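Local coordinates for protein nucleoside diphosphate kinase (Encephalitozoon cuniculi, PDB 3MPD) that probably transfers the gamma phosphate of ATP to nucleoside diphosphates by a ping-pong mechanism with magnesium, through a phosphorylated active-site intermediate, at residues G103-G107 against N116-G120; I26-E30 against L75-W79. All blocks are in the same frame, centred on the assembly; numbering follows the deposited sequence.

Contact 1 of 2, residues G103-G107 against N116-G120; sequences GTIRG and NIIHG
Arg106 reaches from the first turn of helix 105-109 to two backbone carbonyls ahead of the probable phosphohistidine, His119. NE donates to Asn116 O at 3.0 Å; that oxygen lies 8° out of the guanidinium plane, and NE sits in the carbonyl plane. NH2 gives a shorter bond to Ile118 O, 2.7 Å, tilted 21° from the guanidinium plane, and a second to a water that also accepts from Gly120 N. NH1 makes a weak hydrogen bond to Gly93 O. With CG to NE extended, the arginine runs alongside Asn116, whose amide stacks on one guanidinium face, planes 11° apart. Asn116 ND2 lies 3.2 Å from Arg106 CZ; its polar neighbours there, NE and NH2, are donors like itself, so the amide stacks without bonding. ND2 is satisfied by Thr95 O, and OD1 accepts from Lys13 NZ. By similarity Arg106, Asn116, Lys13 and Thr95 all bind ATP, so the bonds link residues of the probable ATP site. Thr104 is the N-cap: its OG1 accepts from Gly107 N at 2.9 Å. Behind the polar layer, Ile105 CG2 meets Ile117 CG2 at 3.6 Å. Helix 22-32 packs against Ile105, Ile117 and Ile118, while strand 7-12 borders strand 118-120.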
loop_
_atom_site.group_PDB
_atom_site.type_symbol
_atom_site.label_atom_id
_atom_site.label_comp_id
_atom_site.label_asym_id
_atom_site.label_seq_id
_atom_site.Cartn_x
_atom_site.Cartn_y
_atom_site.Cartn_z
ATOM N N GLY A 103 15.708 -12.577 -10.327
ATOM C CA GLY A 103 15.357 -11.182 -10.620
ATOM C C GLY A 103 13.844 -10.957 -10.621
ATOM O O GLY A 103 13.411 -9.825 -10.483
ATOM N N THR A 104 13.032 -12.016 -10.765
ATOM C CA THR A 104 11.562 -11.877 -10.596
ATOM C C THR A 104 11.207 -11.989 -9.120
ATOM O O THR A 104 11.999 -12.475 -8.314
ATOM C CB THR A 104 10.747 -12.965 -11.385
ATOM O OG1 THR A 104 11.045 -14.282 -10.895
ATOM C CG2 THR A 104 11.036 -12.905 -12.916
ATOM N N ILE A 105 10.009 -11.563 -8.758
ATOM C CA ILE A 105 9.527 -11.678 -7.403
ATOM C C ILE A 105 9.553 -13.129 -6.911
ATOM O O ILE A 105 10.065 -13.404 -5.843
ATOM C CB ILE A 105 8.114 -11.069 -7.289
ATOM C CG1 ILE A 105 8.229 -9.538 -7.433
ATOM C CG2 ILE A 105 7.504 -11.392 -5.942
ATOM C CD1 ILE A 105 6.860 -8.854 -7.682
ATOM N N ARG A 106 8.995 -14.042 -7.705
ATOM C CA ARG A 106 8.981 -15.466 -7.317
ATOM C C ARG A 106 10.371 -16.082 -7.373
ATOM O O ARG A 106 10.731 -16.883 -6.518
ATOM C CB ARG A 106 7.996 -16.269 -8.182
ATOM C CG ARG A 106 6.543 -15.876 -7.856
ATOM C CD ARG A 106 5.527 -16.462 -8.838
ATOM N NE ARG A 106 4.142 -16.175 -8.405
ATOM C CZ ARG A 106 3.109 -16.240 -9.234
ATOM N NH1 ARG A 106 3.305 -16.563 -10.502
ATOM N NH2 ARG A 106 1.884 -15.978 -8.809
ATOM N N GLY A 107 11.157 -15.701 -8.378
ATOM C CA GLY A 107 12.526 -16.208 -8.448
ATOM C C GLY A 107 13.412 -15.812 -7.261
ATOM O O GLY A 107 14.292 -16.579 -6.852
ATOM N N ASN A 116 3.692 -18.706 -3.390
ATOM C CA ASN A 116 4.489 -18.070 -4.421
ATOM C C ASN A 116 4.267 -16.542 -4.409
ATOM O O ASN A 116 4.270 -15.937 -5.447
ATOM C CB ASN A 116 4.211 -18.697 -5.779
ATOM C CG ASN A 116 2.781 -18.488 -6.255
ATOM O OD1 ASN A 116 1.914 -17.961 -5.537
ATOM N ND2 ASN A 116 2.535 -18.885 -7.494
ATOM N N ILE A 117 4.031 -15.989 -3.214
ATOM C CA ILE A 117 4.276 -14.560 -2.844
ATOM C C ILE A 117 3.137 -13.598 -3.202
ATOM O O ILE A 117 2.840 -12.661 -2.446
ATOM C CB ILE A 117 5.600 -13.992 -3.458
ATOM C CG1 ILE A 117 6.804 -14.917 -3.190
ATOM C CG2 ILE A 117 5.867 -12.551 -2.973
ATOM C CD1 ILE A 117 7.067 -15.177 -1.674
ATOM N N ILE A 118 2.566 -13.780 -4.395
ATOM C CA ILE A 118 1.809 -12.720 -5.038
ATOM C C ILE A 118 0.923 -13.323 -6.130
ATOM O O ILE A 118 1.233 -14.393 -6.706
ATOM C CB ILE A 118 2.804 -11.628 -5.652
ATOM C CG1 ILE A 118 2.088 -10.364 -6.123
ATOM C CG2 ILE A 118 3.685 -12.228 -6.768
ATOM C CD1 ILE A 118 3.139 -9.253 -6.601
ATOM N N HIS A 119 -0.205 -12.671 -6.383
ATOM C CA HIS A 119 -1.020 -12.979 -7.532
ATOM C C HIS A 119 -1.003 -11.780 -8.462
ATOM O O HIS A 119 -1.147 -10.650 -7.988
ATOM C CB HIS A 119 -2.469 -13.181 -7.083
ATOM C CG HIS A 119 -3.440 -13.093 -8.212
ATOM N ND1 HIS A 119 -3.733 -14.170 -9.023
ATOM C CD2 HIS A 119 -4.159 -12.049 -8.692
ATOM C CE1 HIS A 119 -4.594 -13.796 -9.952
ATOM N NE2 HIS A 119 -4.875 -12.515 -9.767
ATOM N N GLY A 120 -0.877 -11.994 -9.778
ATOM C CA GLY A 120 -1.142 -10.900 -10.726
ATOM C C GLY A 120 -2.081 -11.403 -11.803
ATOM O O GLY A 120 -1.984 -12.567 -12.192
HETATM O O HOH W 1 -0.140 -14.867 -10.456
#

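Contact 2 of 2, residues I26-E30 against L75-W79; sequences IQRFE and LAMVW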
loop_
_atom_site.group_PDB
_atom_site.type_symbol
_atom_site.label_atom_id
_atom_site.label_comp_id
_atom_site.label_asym_id
_atom_site.label_seq_id
_atom_site.Cartn_x
_atom_site.Cartn_y
_atom_site.Cartn_z
ATOM N N ILE A 26 6.433 -3.839 -3.785
ATOM C CA ILE A 26 5.946 -2.587 -4.359
ATOM C C ILE A 26 7.055 -1.877 -5.151
ATOM O O ILE A 26 6.788 -1.260 -6.192
ATOM C CB ILE A 26 5.355 -1.687 -3.251
ATOM C CG1 ILE A 26 4.030 -2.328 -2.732
ATOM C CG2 ILE A 26 5.133 -0.234 -3.785
ATOM C CD1 ILE A 26 3.362 -1.510 -1.599
ATOM N N GLN A 27 8.290 -1.943 -4.657
ATOM C CA GLN A 27 9.428 -1.368 -5.393
ATOM C C GLN A 27 9.487 -1.851 -6.848
ATOM O O GLN A 27 9.785 -1.043 -7.743
ATOM C CB GLN A 27 10.767 -1.695 -4.697
ATOM C CG GLN A 27 12.015 -1.068 -5.347
ATOM C CD GLN A 27 13.360 -1.550 -4.665
ATOM O OE1 GLN A 27 13.385 -1.950 -3.510
ATOM N NE2 GLN A 27 14.431 -1.515 -5.400
ATOM N N ARG A 28 9.239 -3.147 -7.086
ATOM C CA ARG A 28 9.364 -3.689 -8.459
ATOM C C ARG A 28 8.379 -2.983 -9.400
ATOM O O ARG A 28 8.726 -2.653 -10.532
ATOM C CB ARG A 28 9.137 -5.201 -8.549
ATOM C CG ARG A 28 9.870 -6.067 -7.502
ATOM C CD ARG A 28 11.357 -6.004 -7.730
ATOM N NE ARG A 28 12.108 -6.904 -6.833
ATOM C CZ ARG A 28 12.478 -8.158 -7.098
ATOM N NH1 ARG A 28 12.137 -8.751 -8.230
ATOM N NH2 ARG A 28 13.232 -8.810 -6.219
ATOM N N PHE A 29 7.154 -2.776 -8.921
ATOM C CA PHE A 29 6.103 -2.162 -9.728
ATOM C C PHE A 29 6.306 -0.660 -9.912
ATOM O O PHE A 29 6.080 -0.096 -11.008
ATOM C CB PHE A 29 4.727 -2.456 -9.114
ATOM C CG PHE A 29 4.314 -3.874 -9.296
ATOM C CD1 PHE A 29 3.479 -4.222 -10.347
ATOM C CD2 PHE A 29 4.789 -4.880 -8.446
ATOM C CE1 PHE A 29 3.127 -5.551 -10.553
ATOM C CE2 PHE A 29 4.425 -6.238 -8.666
ATOM C CZ PHE A 29 3.606 -6.544 -9.725
ATOM N N GLU A 30 6.715 -0.010 -8.835
ATOM C CA GLU A 30 6.839 1.441 -8.820
ATOM C C GLU A 30 8.073 1.844 -9.654
ATOM O O GLU A 30 8.041 2.845 -10.369
ATOM C CB GLU A 30 6.961 1.908 -7.344
ATOM C CG GLU A 30 7.081 3.410 -7.141
ATOM C CD GLU A 30 7.062 3.843 -5.665
ATOM O OE1 GLU A 30 7.714 3.197 -4.787
ATOM O OE2 GLU A 30 6.448 4.901 -5.397
ATOM N N LEU A 75 -2.675 -7.863 0.838
ATOM C CA LEU A 75 -2.710 -6.491 0.307
ATOM C C LEU A 75 -3.119 -6.485 -1.166
ATOM O O LEU A 75 -2.338 -6.890 -2.048
ATOM C CB LEU A 75 -1.371 -5.753 0.523
ATOM C CG LEU A 75 -1.284 -4.276 0.078
ATOM C CD1 LEU A 75 -2.283 -3.405 0.860
ATOM C CD2 LEU A 75 0.141 -3.733 0.246
ATOM N N ALA A 76 -4.344 -6.042 -1.414
ATOM C CA ALA A 76 -4.915 -6.008 -2.752
ATOM C C ALA A 76 -4.690 -4.635 -3.391
ATOM O O ALA A 76 -4.985 -3.606 -2.767
ATOM C CB ALA A 76 -6.404 -6.319 -2.692
ATOM N N MET A 77 -4.204 -4.627 -4.633
ATOM C CA MET A 77 -3.854 -3.378 -5.329
ATOM C C MET A 77 -4.293 -3.374 -6.771
ATOM O O MET A 77 -4.395 -4.429 -7.404
ATOM C CB MET A 77 -2.303 -3.182 -5.343
ATOM C CG MET A 77 -1.712 -2.907 -3.980
ATOM S SD MET A 77 0.093 -3.092 -3.848
ATOM C CE MET A 77 0.289 -4.856 -3.842
ATOM N N VAL A 78 -4.458 -2.171 -7.300
ATOM C CA VAL A 78 -4.599 -1.976 -8.729
ATOM C C VAL A 78 -3.439 -1.112 -9.205
ATOM O O VAL A 78 -3.145 -0.068 -8.625
ATOM C CB VAL A 78 -5.946 -1.298 -9.102
ATOM C CG1 VAL A 78 -6.102 -1.177 -10.638
ATOM C CG2 VAL A 78 -7.117 -2.069 -8.497
ATOM N N TRP A 79 -2.776 -1.575 -10.260
ATOM C CA TRP A 79 -1.670 -0.855 -10.869
ATOM C C TRP A 79 -2.039 -0.577 -12.322
ATOM O O TRP A 79 -2.545 -1.461 -13.013
ATOM C CB TRP A 79 -0.374 -1.681 -10.779
ATOM C CG TRP A 79 0.221 -1.728 -9.408
ATOM C CD1 TRP A 79 -0.108 -2.601 -8.392
ATOM C CD2 TRP A 79 1.252 -0.864 -8.874
ATOM N NE1 TRP A 79 0.675 -2.341 -7.273
ATOM C CE2 TRP A 79 1.513 -1.291 -7.542
ATOM C CE3 TRP A 79 1.972 0.220 -9.388
ATOM C CZ2 TRP A 79 2.455 -0.666 -6.722
ATOM C CZ3 TRP A 79 2.914 0.835 -8.579
ATOM C CH2 TRP A 79 3.140 0.396 -7.247
#
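Apolar helix-on-sheet packing joins Ile26, Phe29 and Glu30 of helix 22-32 to Leu75, Met77 and Trp79 of strand 74-80, on one face of the antiparallel four-stranded sheet of the ferredoxin-like NDP kinase fold. The short axes run 11.1 Å apart and nearly parallel, at 13°. Leu75, Met77 and Trp79 alternate along the strand and all direct their side chains at the helix, with Trp79 burying the most surface of any residue here. Ile26 spans the three: CD1 meets Leu75 CD2 at 4.3 Å, CG1 meets Met77 SD at 4.2 Å, and CG2, anti to the backbone N, abuts the indole edge in its plane, 4.0 Å from Trp79 CZ2. The benzo end of the indole also reaches the helix backbone, where Trp79 CZ3 lies 3.9 Å from Glu30 N, already bonded to Ile26 O. Glu30 contributes its CB here, while its carboxylate accepts hydrogen bonds from Ile22 N and Ser23 N of the second subunit. One turn of the helix thus meets the sheet and the subunit interface at once. The indole N-H makes a weak bond to Met77 SD. Phe29 turns its ring obliquely to the five-membered ring of Trp79, with planes at 34°. Phe29 CB stands 3.5 Å from the centroid of the Trp79 six-membered ring, 2° off its normal, a CH-pi contact over the face.

In the fold
Both contacts are buried and reach the same sheet, with centres about 12 Å apart. Contact 2 lies on the inner strand 74-80, contact 1 on an outermost strand of the chain's sheet, 118-120, where the probable active site is. The chemistry follows: in contact 2 side chains meet across the contact by apolar and aromatic packing alone, and the Glu30 carboxylate finds its partners on the second subunit, whereas contact 1 combines an isoleucine cluster with arginine-to-carbonyl bonds. Helix 22-32 connects them, since Phe29 CE2 touches Ile105 CD1 at 3.7 Å and Arg28 NH1 approaches Gly103 O. The second subunit packs on contact 2 but touches neither segment of contact 1.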